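Local coordinates for muconate cycloisomerase (Azorhizobium caulinodans, PDB 3MY9), which is a member of the enolase superfamily, magnesium-binding proteins that pair a capping domain with a beta/alpha barrel, at residues A[198-203]-A[222-227]; A[213-218]-A[239-244]; A[243-248]-A[265-270]. One frame throughout, in Å; residues are numbered along the deposited sequence.

Interaction 1: residues A[198-203]-A[222-227]; sequences FNQALT and IEQPVP. With MG (magnesium ion), chain C.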
ATOM      1  N   PHE A 198      20.706 -23.753  -0.706  1.00 38.70           N
ATOM      2  CA  PHE A 198      19.916 -24.605  -1.619  1.00 40.58           C
ATOM      3  C   PHE A 198      20.296 -24.439  -3.104  1.00 42.08           C
ATOM      4  O   PHE A 198      19.747 -25.089  -3.959  1.00 43.24           O
ATOM      5  CB  PHE A 198      18.422 -24.335  -1.434  1.00 39.50           C
ATOM      6  CG  PHE A 198      17.845 -24.942  -0.187  1.00 37.26           C
ATOM      7  CD1 PHE A 198      17.333 -26.219  -0.212  1.00 36.23           C
ATOM      8  CD2 PHE A 198      17.822 -24.228   1.007  1.00 35.19           C
ATOM      9  CE1 PHE A 198      16.788 -26.790   0.939  1.00 37.92           C
ATOM     10  CE2 PHE A 198      17.294 -24.796   2.163  1.00 35.11           C
ATOM     11  CZ  PHE A 198      16.782 -26.085   2.126  1.00 34.95           C
ATOM     12  N   ASN A 199      21.236 -23.554  -3.384  1.00 43.41           N
ATOM     13  CA  ASN A 199      21.676 -23.235  -4.762  1.00 45.09           C
ATOM     14  C   ASN A 199      20.500 -23.015  -5.734  1.00 43.79           C
ATOM     15  O   ASN A 199      20.440 -23.592  -6.811  1.00 44.47           O
ATOM     16  CB  ASN A 199      22.694 -24.282  -5.220  1.00 47.91           C
ATOM     17  CG  ASN A 199      24.074 -24.086  -4.526  1.00 53.56           C
ATOM     18  OD1 ASN A 199      24.785 -23.099  -4.795  1.00 58.93           O
ATOM     19  ND2 ASN A 199      24.438 -25.016  -3.625  1.00 54.89           N
ATOM     20  N   GLN A 200      19.539 -22.200  -5.297  1.00 41.36           N
ATOM     21  CA  GLN A 200      18.344 -21.870  -6.098  1.00 41.78           C
ATOM     22  C   GLN A 200      17.492 -23.078  -6.530  1.00 41.70           C
ATOM     23  O   GLN A 200      16.639 -22.935  -7.412  1.00 43.41           O
ATOM     24  CB  GLN A 200      18.744 -21.109  -7.374  1.00 43.02           C
ATOM     25  CG  GLN A 200      19.703 -19.940  -7.162  1.00 43.95           C
ATOM     26  CD  GLN A 200      20.065 -19.260  -8.497  1.00 47.98           C
ATOM     27  OE1 GLN A 200      19.275 -18.500  -9.063  1.00 49.56           O
ATOM     28  NE2 GLN A 200      21.264 -19.549  -8.994  1.00 48.91           N
ATOM     29  N   ALA A 201      17.690 -24.244  -5.920  1.00 40.32           N
ATOM     30  CA  ALA A 201      17.063 -25.469  -6.414  1.00 41.49           C
ATOM     31  C   ALA A 201      15.580 -25.622  -6.015  1.00 39.89           C
ATOM     32  O   ALA A 201      14.888 -26.442  -6.575  1.00 40.65           O
ATOM     33  CB  ALA A 201      17.865 -26.709  -5.961  1.00 41.91           C
ATOM     34  N   LEU A 202      15.105 -24.879  -5.026  1.00 37.89           N
ATOM     35  CA  LEU A 202      13.696 -25.009  -4.601  1.00 37.46           C
ATOM     36  C   LEU A 202      12.820 -24.183  -5.534  1.00 38.65           C
ATOM     37  O   LEU A 202      13.298 -23.244  -6.172  1.00 38.44           O
ATOM     38  CB  LEU A 202      13.508 -24.531  -3.171  1.00 34.95           C
ATOM     39  CG  LEU A 202      14.264 -25.353  -2.122  1.00 35.66           C
ATOM     40  CD1 LEU A 202      13.797 -24.971  -0.716  1.00 32.39           C
ATOM     41  CD2 LEU A 202      14.078 -26.906  -2.372  1.00 35.26           C
ATOM     42  N   THR A 203      11.559 -24.572  -5.663  1.00 39.69           N
ATOM     43  CA  THR A 203      10.560 -23.724  -6.307  1.00 40.62           C
ATOM     44  C   THR A 203       9.735 -23.026  -5.237  1.00 38.56           C
ATOM     45  O   THR A 203       9.581 -23.554  -4.156  1.00 38.41           O
ATOM     46  CB  THR A 203       9.641 -24.538  -7.194  1.00 41.89           C
ATOM     47  OG1 THR A 203       9.068 -25.573  -6.404  1.00 43.59           O
ATOM     48  CG2 THR A 203      10.426 -25.162  -8.374  1.00 45.93           C
ATOM     49  N   ILE A 222      20.085 -18.954   5.459  1.00 31.19           N
ATOM     50  CA  ILE A 222      19.760 -19.860   4.353  1.00 32.01           C
ATOM     51  C   ILE A 222      19.943 -19.076   3.055  1.00 32.19           C
ATOM     52  O   ILE A 222      19.368 -17.998   2.893  1.00 31.12           O
ATOM     53  CB  ILE A 222      18.330 -20.355   4.466  1.00 32.50           C
ATOM     54  CG1 ILE A 222      18.159 -21.201   5.750  1.00 32.46           C
ATOM     55  CG2 ILE A 222      17.948 -21.148   3.228  1.00 32.87           C
ATOM     56  CD1 ILE A 222      16.724 -21.522   6.070  1.00 34.72           C
ATOM     57  N   GLU A 223      20.796 -19.574   2.166  1.00 33.04           N
ATOM     58  CA  GLU A 223      21.133 -18.837   0.938  1.00 33.31           C
ATOM     59  C   GLU A 223      20.234 -19.160  -0.247  1.00 33.38           C
ATOM     60  O   GLU A 223      20.060 -20.328  -0.612  1.00 33.41           O
ATOM     61  CB  GLU A 223      22.614 -19.056   0.568  1.00 33.90           C
ATOM     62  CG  GLU A 223      23.041 -18.451  -0.768  1.00 36.68           C
ATOM     63  CD  GLU A 223      24.570 -18.386  -0.940  1.00 43.02           C
ATOM     64  OE1 GLU A 223      25.323 -18.740  -0.005  1.00 47.15           O
ATOM     65  OE2 GLU A 223      25.021 -18.003  -2.029  1.00 45.31           O
ATOM     66  N   GLN A 224      19.647 -18.098  -0.805  1.00 33.36           N
ATOM     67  CA  GLN A 224      18.912 -18.083  -2.068  1.00 33.66           C
ATOM     68  C   GLN A 224      18.241 -19.424  -2.409  1.00 35.20           C
ATOM     69  O   GLN A 224      18.643 -20.123  -3.338  1.00 33.99           O
ATOM     70  CB  GLN A 224      19.890 -17.629  -3.196  1.00 35.73           C
ATOM     71  CG  GLN A 224      19.268 -17.247  -4.520  1.00 35.68           C
ATOM     72  CD  GLN A 224      18.621 -15.847  -4.470  1.00 36.32           C
ATOM     73  OE1 GLN A 224      19.206 -14.922  -3.920  1.00 36.33           O
ATOM     74  NE2 GLN A 224      17.422 -15.701  -5.038  1.00 34.28           N
ATOM     75  N   PRO A 225      17.176 -19.761  -1.678  1.00 34.84           N
ATOM     76  CA  PRO A 225      16.552 -21.055  -1.911  1.00 35.31           C
ATOM     77  C   PRO A 225      15.867 -21.197  -3.281  1.00 36.02           C
ATOM     78  O   PRO A 225      15.762 -22.311  -3.781  1.00 35.37           O
ATOM     79  CB  PRO A 225      15.551 -21.189  -0.751  1.00 34.58           C
ATOM     80  CG  PRO A 225      15.332 -19.752  -0.232  1.00 34.00           C
ATOM     81  CD  PRO A 225      16.658 -19.084  -0.468  1.00 34.34           C
ATOM     82  N   VAL A 226      15.456 -20.079  -3.883  1.00 36.25           N
ATOM     83  CA  VAL A 226      14.756 -20.056  -5.181  1.00 36.62           C
ATOM     84  C   VAL A 226      15.506 -19.118  -6.153  1.00 37.65           C
ATOM     85  O   VAL A 226      16.342 -18.361  -5.711  1.00 37.26           O
ATOM     86  CB  VAL A 226      13.290 -19.612  -5.022  1.00 36.66           C
ATOM     87  CG1 VAL A 226      12.505 -20.595  -4.050  1.00 34.39           C
ATOM     88  CG2 VAL A 226      13.193 -18.123  -4.541  1.00 33.24           C
ATOM     89  N   PRO A 227      15.244 -19.218  -7.473  1.00 39.61           N
ATOM     90  CA  PRO A 227      15.891 -18.355  -8.451  1.00 41.57           C
ATOM     91  C   PRO A 227      15.616 -16.860  -8.253  1.00 41.74           C
ATOM     92  O   PRO A 227      14.641 -16.478  -7.560  1.00 39.90           O
ATOM     93  CB  PRO A 227      15.287 -18.792  -9.798  1.00 43.14           C
ATOM     94  CG  PRO A 227      14.818 -20.205  -9.574  1.00 43.59           C
ATOM     95  CD  PRO A 227      14.504 -20.329  -8.112  1.00 40.82           C
TER
HETATM   96 MG    MG C 378      25.151 -18.624  -4.122  1.00 50.23          MG
HETATM   97  O   HOH W   1      25.055 -20.659  -3.871  1.00 24.74           O
HETATM   98  O   HOH W   2      25.326 -18.981  -6.130  1.00 25.58           O
HETATM   99  O   HOH W   3      23.062 -18.801  -4.561  1.00 26.41           O
HETATM  100  O   HOH W   4      27.410 -18.810  -4.117  1.00 28.19           O
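Three backbone bonds tie loop 198-203 to segment 222-227: F198 N to E223 O (weak), Q200 N to Q224 O (3.0 Å) and L202 N to P225 O (2.9 Å). Within the loop a type I' turn runs from F198 to A201. Apolar contacts flank this ladder. I222 CG2 lies 3.8 Å from F198 CD2, at the edge of the ring and in its plane, while P225 CB approaches the same ring obliquely and also touches L202 CD1. The loop follows strand 193-197 and the other segment leaves strand 222-223, its parallel neighbour in the enolase-type barrel, at the C-terminal ends that carry the family's metal site. There E223, extended with CG anti to the backbone N (chi1 174°), binds the magnesium ion through OE2 at 2.2 Å; its OE1 forms a salt bridge with K166, and D248 is the second protein ligand. A magnesium-bound water donates to N199 OD1 (2.6 Å), linking the loop to the metal's first shell. Among the glutamines, Q200 CG meets Q224 CG at 3.8 Å with the amide planes nearly perpendicular (86°). Q224 bends at chi2, bringing NE2 within 2.9 Å of V226 O, and its OE1 accepts from D248 N.

Interaction 2: residues A[213-218]-A[239-244]; sequences DVDAFR and AALDTP. With MG (magnesium ion), chain B; GOL (glycerol), chain D.
The carboxylate of D215 is the flat group that meets segment 239-244, and its two oxygens have different partners. OD1 takes two hydrogen bonds from T243: the hydroxyl OG1 donates from the anti side, 34° out of the carboxylate plane, at a very short modelled distance (2.5 Å) whose exact value carries little weight, and the backbone N donates at 3.0 Å, nearly along the C-O axis with an N-H...O angle of 154°. OD2 receives a bond from O1 of a glycerol, probably left from the crystallisation liquor, at 2.8 Å; D242 N in turn donates to that same O1 at 3.0 Å. D215 reaches across because its CG lies opposite the backbone N (chi1 167°), and its side chain runs past that of T243 in the reverse direction. The methyl CD2 of L241 packs on D215 CB at 3.9 Å, on the aliphatic part of the aspartate.

This contact joins the C-terminal end of helix 207-215, where a type I turn runs from D215 to R218, to the loop that leads from helix 231-240 into strand 245-247. It thus links successive helix-to-strand connections at the N-terminal end of the barrel strands. L241 O binds a second magnesium ion at 2.1 Å, together with A238 O and four waters, two of which donate to D242 O and T243 O. A second subunit comes in here as well: its K209 forms a salt bridge with D215 OD2, its R212 with D242 and its D213 with R218.

K209 of the second subunit balances the charge of D215 and the two T243 donors stabilise OD1, which together would be expected to favour the ionised form of this buried group.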
ATOM      1  N   ASP A 213      11.334 -26.825   8.020  1.00 33.64           N
ATOM      2  CA  ASP A 213      12.008 -27.943   8.661  1.00 34.67           C
ATOM      3  C   ASP A 213      13.481 -27.594   9.017  1.00 34.25           C
ATOM      4  O   ASP A 213      13.971 -27.921  10.112  1.00 34.88           O
ATOM      5  CB  ASP A 213      11.993 -29.182   7.763  1.00 36.25           C
ATOM      6  CG  ASP A 213      10.596 -29.838   7.638  1.00 36.89           C
ATOM      7  OD1 ASP A 213       9.673 -29.496   8.406  1.00 35.58           O
ATOM      8  OD2 ASP A 213      10.437 -30.686   6.731  1.00 34.92           O
ATOM      9  N   VAL A 214      14.199 -26.942   8.102  1.00 32.65           N
ATOM     10  CA  VAL A 214      15.624 -26.701   8.346  1.00 32.32           C
ATOM     11  C   VAL A 214      15.803 -25.456   9.241  1.00 32.42           C
ATOM     12  O   VAL A 214      16.780 -25.345   9.970  1.00 32.57           O
ATOM     13  CB  VAL A 214      16.446 -26.611   7.062  1.00 31.69           C
ATOM     14  CG1 VAL A 214      16.317 -27.924   6.221  1.00 34.08           C
ATOM     15  CG2 VAL A 214      16.099 -25.400   6.297  1.00 29.10           C
ATOM     16  N   ASP A 215      14.810 -24.565   9.235  1.00 32.48           N
ATOM     17  CA  ASP A 215      14.768 -23.435  10.167  1.00 32.93           C
ATOM     18  C   ASP A 215      14.788 -23.854  11.649  1.00 33.75           C
ATOM     19  O   ASP A 215      15.268 -23.083  12.480  1.00 34.02           O
ATOM     20  CB  ASP A 215      13.576 -22.502   9.855  1.00 32.53           C
ATOM     21  CG  ASP A 215      13.300 -21.480  10.985  1.00 34.90           C
ATOM     22  OD1 ASP A 215      13.915 -20.365  10.991  1.00 34.15           O
ATOM     23  OD2 ASP A 215      12.454 -21.792  11.864  1.00 35.95           O
ATOM     24  N   ALA A 216      14.356 -25.077  11.980  1.00 34.44           N
ATOM     25  CA  ALA A 216      14.341 -25.552  13.393  1.00 35.97           C
ATOM     26  C   ALA A 216      15.744 -25.794  13.930  1.00 37.24           C
ATOM     27  O   ALA A 216      15.954 -25.833  15.153  1.00 38.86           O
ATOM     28  CB  ALA A 216      13.484 -26.838  13.561  1.00 36.37           C
ATOM     29  N   PHE A 217      16.719 -25.941  13.027  1.00 37.13           N
ATOM     30  CA  PHE A 217      18.104 -26.132  13.427  1.00 37.25           C
ATOM     31  C   PHE A 217      18.859 -24.812  13.567  1.00 37.61           C
ATOM     32  O   PHE A 217      20.076 -24.795  13.836  1.00 37.18           O
ATOM     33  CB  PHE A 217      18.763 -27.047  12.408  1.00 38.62           C
ATOM     34  CG  PHE A 217      18.167 -28.429  12.406  1.00 38.64           C
ATOM     35  CD1 PHE A 217      18.606 -29.377  13.315  1.00 42.58           C
ATOM     36  CD2 PHE A 217      17.125 -28.747  11.574  1.00 39.09           C
ATOM     37  CE1 PHE A 217      18.029 -30.644  13.351  1.00 43.80           C
ATOM     38  CE2 PHE A 217      16.547 -30.009  11.593  1.00 42.06           C
ATOM     39  CZ  PHE A 217      17.000 -30.956  12.486  1.00 43.59           C
ATOM     40  N   ARG A 218      18.139 -23.705  13.343  1.00 36.35           N
ATOM     41  CA  ARG A 218      18.670 -22.354  13.560  1.00 37.27           C
ATOM     42  C   ARG A 218      19.923 -22.064  12.785  1.00 36.69           C
ATOM     43  O   ARG A 218      20.881 -21.569  13.337  1.00 36.10           O
ATOM     44  CB  ARG A 218      18.931 -22.092  15.056  1.00 38.39           C
ATOM     45  CG  ARG A 218      17.690 -22.322  15.894  1.00 41.56           C
ATOM     46  CD  ARG A 218      17.845 -21.824  17.324  1.00 43.83           C
ATOM     47  NE  ARG A 218      16.568 -21.971  18.030  1.00 47.64           N
ATOM     48  CZ  ARG A 218      16.152 -21.200  19.039  1.00 47.19           C
ATOM     49  NH1 ARG A 218      16.886 -20.201  19.495  1.00 43.67           N
ATOM     50  NH2 ARG A 218      14.968 -21.433  19.586  1.00 49.98           N
ATOM     51  N   ALA A 239       9.539 -13.258   5.685  1.00 33.75           N
ATOM     52  CA  ALA A 239       8.451 -12.886   6.616  1.00 35.58           C
ATOM     53  C   ALA A 239       8.025 -14.033   7.502  1.00 34.96           C
ATOM     54  O   ALA A 239       7.718 -13.803   8.641  1.00 36.16           O
ATOM     55  CB  ALA A 239       7.176 -12.250   5.872  1.00 35.68           C
ATOM     56  N   ALA A 240       7.988 -15.260   6.992  1.00 35.39           N
ATOM     57  CA  ALA A 240       7.503 -16.414   7.806  1.00 35.22           C
ATOM     58  C   ALA A 240       8.582 -16.999   8.726  1.00 35.33           C
ATOM     59  O   ALA A 240       8.261 -17.649   9.746  1.00 35.83           O
ATOM     60  CB  ALA A 240       6.970 -17.503   6.900  1.00 34.54           C
ATOM     61  N   LEU A 241       9.857 -16.798   8.375  1.00 34.14           N
ATOM     62  CA  LEU A 241      10.912 -17.497   9.087  1.00 33.65           C
ATOM     63  C   LEU A 241      11.802 -16.593   9.905  1.00 33.94           C
ATOM     64  O   LEU A 241      12.219 -15.504   9.462  1.00 33.59           O
ATOM     65  CB  LEU A 241      11.738 -18.343   8.121  1.00 33.98           C
ATOM     66  CG  LEU A 241      10.961 -19.399   7.309  1.00 34.74           C
ATOM     67  CD1 LEU A 241      11.716 -19.831   6.086  1.00 37.18           C
ATOM     68  CD2 LEU A 241      10.634 -20.577   8.172  1.00 37.27           C
ATOM     69  N   ASP A 242      12.108 -17.070  11.111  1.00 34.16           N
ATOM     70  CA  ASP A 242      13.086 -16.454  11.977  1.00 34.93           C
ATOM     71  C   ASP A 242      14.501 -16.451  11.387  1.00 34.06           C
ATOM     72  O   ASP A 242      15.210 -15.461  11.482  1.00 33.87           O
ATOM     73  CB  ASP A 242      13.123 -17.184  13.330  1.00 35.94           C
ATOM     74  CG  ASP A 242      11.829 -17.016  14.152  1.00 40.30           C
ATOM     75  OD1 ASP A 242      10.883 -16.292  13.738  1.00 42.12           O
ATOM     76  OD2 ASP A 242      11.790 -17.614  15.252  1.00 44.29           O
ATOM     77  N   THR A 243      14.909 -17.591  10.825  1.00 33.55           N
ATOM     78  CA  THR A 243      16.196 -17.711  10.157  1.00 33.28           C
ATOM     79  C   THR A 243      16.404 -16.680   9.047  1.00 32.36           C
ATOM     80  O   THR A 243      15.559 -16.522   8.192  1.00 32.03           O
ATOM     81  CB  THR A 243      16.396 -19.107   9.507  1.00 33.06           C
ATOM     82  OG1 THR A 243      16.360 -20.101  10.524  1.00 32.78           O
ATOM     83  CG2 THR A 243      17.744 -19.159   8.778  1.00 31.74           C
ATOM     84  N   PRO A 244      17.540 -15.975   9.064  1.00 32.28           N
ATOM     85  CA  PRO A 244      17.815 -15.013   7.992  1.00 31.24           C
ATOM     86  C   PRO A 244      17.878 -15.679   6.598  1.00 31.20           C
ATOM     87  O   PRO A 244      18.447 -16.754   6.441  1.00 30.32           O
ATOM     88  CB  PRO A 244      19.177 -14.452   8.388  1.00 31.85           C
ATOM     89  CG  PRO A 244      19.132 -14.472   9.911  1.00 32.59           C
ATOM     90  CD  PRO A 244      18.499 -15.840  10.182  1.00 33.61           C
TER
HETATM   91 MG    MG B 377      12.487 -13.589   8.726  1.00 40.42          MG
HETATM   92  C1  GOL D 379       9.491 -19.270  12.186  1.00 44.49           C
HETATM   93  O1  GOL D 379      10.876 -19.536  12.257  1.00 41.53           O
HETATM   94  C2  GOL D 379       8.837 -19.587  13.518  1.00 44.71           C
HETATM   95  O2  GOL D 379       9.373 -20.767  14.060  1.00 46.09           O
HETATM   96  C3  GOL D 379       7.325 -19.677  13.351  1.00 48.89           C
HETATM   97  O3  GOL D 379       6.805 -20.791  14.042  1.00 52.30           O
HETATM   98  O   HOH W   5      14.108 -13.405  10.194  1.00 21.92           O
HETATM   99  O   HOH W   6      14.002 -14.393   7.475  1.00 21.50           O
HETATM  100  O   HOH W   7      11.279 -12.976  10.181  1.00 25.19           O
HETATM  101  O   HOH W   8      13.095 -11.633   8.105  1.00 22.35           O

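Interaction 3: residues A[243-248]-A[265-270]; sequences TPILAD and AADAIS. With MG (magnesium ion), chain C.
L246 CD2 packs against A268 CB at 3.7 Å, and on the other face of the sheet A247 CB meets A266 CB, also at 3.7 Å, with I269 CG2 farther off. With CG opposite its backbone N (chi1 162°) and an unusual chi2 of -34°, the leucine sets CD2 against A268 and CD1 near S270. Strands 245-247 and 268-270 run parallel, their directions 37° apart, and with helix 254-263 between them they make a beta-alpha-beta unit of the enolase-type barrel.

Outside this apolar centre lies the backbone ladder: A247 N donates to A268 O (2.9 Å) and S270 N to A247 O (3.0 Å), while at the start of the strands D267 N donates to I245 O (2.8 Å). D267 also returns a bond, for its OD2 accepts I245 N at 2.7 Å through the anti lone pair, almost straight. A water bound to the second magnesium ion donates to this oxygen and to T243 O.

At the other end D248 OD2 binds the magnesium ion at 2.0 Å, in the same site as E223, and OD1 forms a salt bridge with K272.

The two aspartates therefore lie at opposite ends of the strand pair and play different parts. D267 grips I245 through both its backbone N and OD2 and is linked, through water, to one metal, whereas D248 has its two oxygens divided between the other metal and a lysine, which restrains its rotation.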
ATOM      1  N   THR A 243      14.909 -17.591  10.825  1.00 33.55           N
ATOM      2  CA  THR A 243      16.196 -17.711  10.157  1.00 33.28           C
ATOM      3  C   THR A 243      16.404 -16.680   9.047  1.00 32.36           C
ATOM      4  O   THR A 243      15.559 -16.522   8.192  1.00 32.03           O
ATOM      5  CB  THR A 243      16.396 -19.107   9.507  1.00 33.06           C
ATOM      6  OG1 THR A 243      16.360 -20.101  10.524  1.00 32.78           O
ATOM      7  CG2 THR A 243      17.744 -19.159   8.778  1.00 31.74           C
ATOM      8  N   PRO A 244      17.540 -15.975   9.064  1.00 32.28           N
ATOM      9  CA  PRO A 244      17.815 -15.013   7.992  1.00 31.24           C
ATOM     10  C   PRO A 244      17.878 -15.679   6.598  1.00 31.20           C
ATOM     11  O   PRO A 244      18.447 -16.754   6.441  1.00 30.32           O
ATOM     12  CB  PRO A 244      19.177 -14.452   8.388  1.00 31.85           C
ATOM     13  CG  PRO A 244      19.132 -14.472   9.911  1.00 32.59           C
ATOM     14  CD  PRO A 244      18.499 -15.840  10.182  1.00 33.61           C
ATOM     15  N   ILE A 245      17.265 -15.040   5.620  1.00 31.04           N
ATOM     16  CA  ILE A 245      17.371 -15.440   4.256  1.00 32.29           C
ATOM     17  C   ILE A 245      18.405 -14.549   3.592  1.00 33.28           C
ATOM     18  O   ILE A 245      18.290 -13.338   3.654  1.00 32.98           O
ATOM     19  CB  ILE A 245      16.044 -15.277   3.544  1.00 32.56           C
ATOM     20  CG1 ILE A 245      14.955 -16.170   4.178  1.00 32.66           C
ATOM     21  CG2 ILE A 245      16.205 -15.603   2.048  1.00 32.38           C
ATOM     22  CD1 ILE A 245      15.184 -17.658   3.931  1.00 32.60           C
ATOM     23  N   LEU A 246      19.374 -15.143   2.893  1.00 34.10           N
ATOM     24  CA  LEU A 246      20.422 -14.351   2.242  1.00 35.08           C
ATOM     25  C   LEU A 246      20.204 -14.349   0.746  1.00 35.33           C
ATOM     26  O   LEU A 246      19.999 -15.401   0.133  1.00 36.02           O
ATOM     27  CB  LEU A 246      21.801 -14.887   2.632  1.00 35.32           C
ATOM     28  CG  LEU A 246      23.223 -14.719   2.010  1.00 39.93           C
ATOM     29  CD1 LEU A 246      23.284 -14.602   0.477  1.00 44.05           C
ATOM     30  CD2 LEU A 246      24.086 -13.669   2.698  1.00 37.76           C
ATOM     31  N   ALA A 247      20.244 -13.164   0.160  1.00 34.44           N
ATOM     32  CA  ALA A 247      20.104 -13.023  -1.280  1.00 35.22           C
ATOM     33  C   ALA A 247      21.472 -13.155  -1.916  1.00 35.95           C
ATOM     34  O   ALA A 247      22.441 -12.538  -1.451  1.00 35.67           O
ATOM     35  CB  ALA A 247      19.496 -11.697  -1.630  1.00 34.48           C
ATOM     36  N   ASP A 248      21.557 -13.984  -2.962  1.00 36.35           N
ATOM     37  CA  ASP A 248      22.756 -14.052  -3.771  1.00 37.42           C
ATOM     38  C   ASP A 248      22.400 -13.576  -5.172  1.00 38.23           C
ATOM     39  O   ASP A 248      22.563 -12.383  -5.476  1.00 38.85           O
ATOM     40  CB  ASP A 248      23.376 -15.461  -3.743  1.00 38.10           C
ATOM     41  CG  ASP A 248      24.697 -15.550  -4.530  1.00 40.39           C
ATOM     42  OD1 ASP A 248      25.177 -14.510  -5.054  1.00 41.90           O
ATOM     43  OD2 ASP A 248      25.234 -16.680  -4.640  1.00 40.38           O
ATOM     44  N   ALA A 265      12.892  -8.498   0.917  1.00 34.94           N
ATOM     45  CA  ALA A 265      13.009  -9.804   0.295  1.00 35.06           C
ATOM     46  C   ALA A 265      14.211 -10.625   0.815  1.00 34.77           C
ATOM     47  O   ALA A 265      14.360 -11.773   0.458  1.00 35.88           O
ATOM     48  CB  ALA A 265      13.077  -9.622  -1.213  1.00 35.67           C
ATOM     49  N   ALA A 266      15.068 -10.037   1.659  1.00 33.77           N
ATOM     50  CA  ALA A 266      16.219 -10.773   2.233  1.00 32.69           C
ATOM     51  C   ALA A 266      16.701 -10.090   3.513  1.00 31.76           C
ATOM     52  O   ALA A 266      16.453  -8.944   3.690  1.00 31.66           O
ATOM     53  CB  ALA A 266      17.386 -10.882   1.239  1.00 31.69           C
ATOM     54  N   ASP A 267      17.407 -10.827   4.364  1.00 31.61           N
ATOM     55  CA  ASP A 267      17.938 -10.314   5.608  1.00 32.20           C
ATOM     56  C   ASP A 267      19.445 -10.034   5.528  1.00 32.66           C
ATOM     57  O   ASP A 267      20.008  -9.482   6.476  1.00 33.55           O
ATOM     58  CB  ASP A 267      17.676 -11.327   6.733  1.00 32.12           C
ATOM     59  CG  ASP A 267      16.217 -11.712   6.833  1.00 32.99           C
ATOM     60  OD1 ASP A 267      15.410 -10.840   7.176  1.00 31.95           O
ATOM     61  OD2 ASP A 267      15.868 -12.866   6.505  1.00 30.77           O
ATOM     62  N   ALA A 268      20.084 -10.444   4.430  1.00 32.50           N
ATOM     63  CA  ALA A 268      21.560 -10.358   4.243  1.00 33.13           C
ATOM     64  C   ALA A 268      21.809 -10.551   2.755  1.00 33.32           C
ATOM     65  O   ALA A 268      20.943 -11.078   2.054  1.00 33.24           O
ATOM     66  CB  ALA A 268      22.310 -11.451   5.048  1.00 31.95           C
ATOM     67  N   ILE A 269      22.943 -10.059   2.263  1.00 34.05           N
ATOM     68  CA  ILE A 269      23.267 -10.174   0.845  1.00 35.05           C
ATOM     69  C   ILE A 269      24.700 -10.671   0.674  1.00 36.73           C
ATOM     70  O   ILE A 269      25.557 -10.412   1.511  1.00 36.89           O
ATOM     71  CB  ILE A 269      23.098  -8.844   0.109  1.00 35.97           C
ATOM     72  CG1 ILE A 269      24.129  -7.811   0.596  1.00 36.53           C
ATOM     73  CG2 ILE A 269      21.655  -8.297   0.236  1.00 33.20           C
ATOM     74  CD1 ILE A 269      24.118  -6.568  -0.178  1.00 39.00           C
ATOM     75  N   SER A 270      24.972 -11.401  -0.397  1.00 38.99           N
ATOM     76  CA  SER A 270      26.365 -11.709  -0.739  1.00 41.00           C
ATOM     77  C   SER A 270      26.831 -10.668  -1.734  1.00 41.21           C
ATOM     78  O   SER A 270      26.136 -10.387  -2.690  1.00 39.89           O
ATOM     79  CB  SER A 270      26.492 -13.092  -1.349  1.00 41.86           C
ATOM     80  OG  SER A 270      25.594 -13.175  -2.441  1.00 47.31           O
TER
HETATM   81 MG    MG C 378      25.151 -18.624  -4.122  1.00 50.23          MG
HETATM   82  O   HOH W   6      14.002 -14.393   7.475  1.00 21.50           O
HETATM   83  O   HOH W   2      25.326 -18.981  -6.130  1.00 25.58           O
HETATM   84  O   HOH W   3      23.062 -18.801  -4.561  1.00 26.41           O
HETATM   85  O   HOH W   1      25.055 -20.659  -3.871  1.00 24.74           O
HETATM   86  O   HOH W   4      27.410 -18.810  -4.117  1.00 28.19           O

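In the fold
Interactions 1 and 3 adjoin each other in the barrel sheet, where strands 222-223 and 245-247 are neighbours and I222 O meets L246 N. Each supplies one carboxylate to the same magnesium ion, but interaction 3 is buried strand pairing, whereas interaction 1 is a loop turn laid beside a strand end, with exposed residues. Interaction 2 lies farthest from the chain's centre, about 25 Å away between centres, and is buried, yet largely polar in its chemistry; it joins a helix end to a post-helix loop and forms salt bridges with the second subunit, which interaction 3 only packs against. It shares T243 and P244 with interaction 3, so segment 239-248 passes from the second metal to the first.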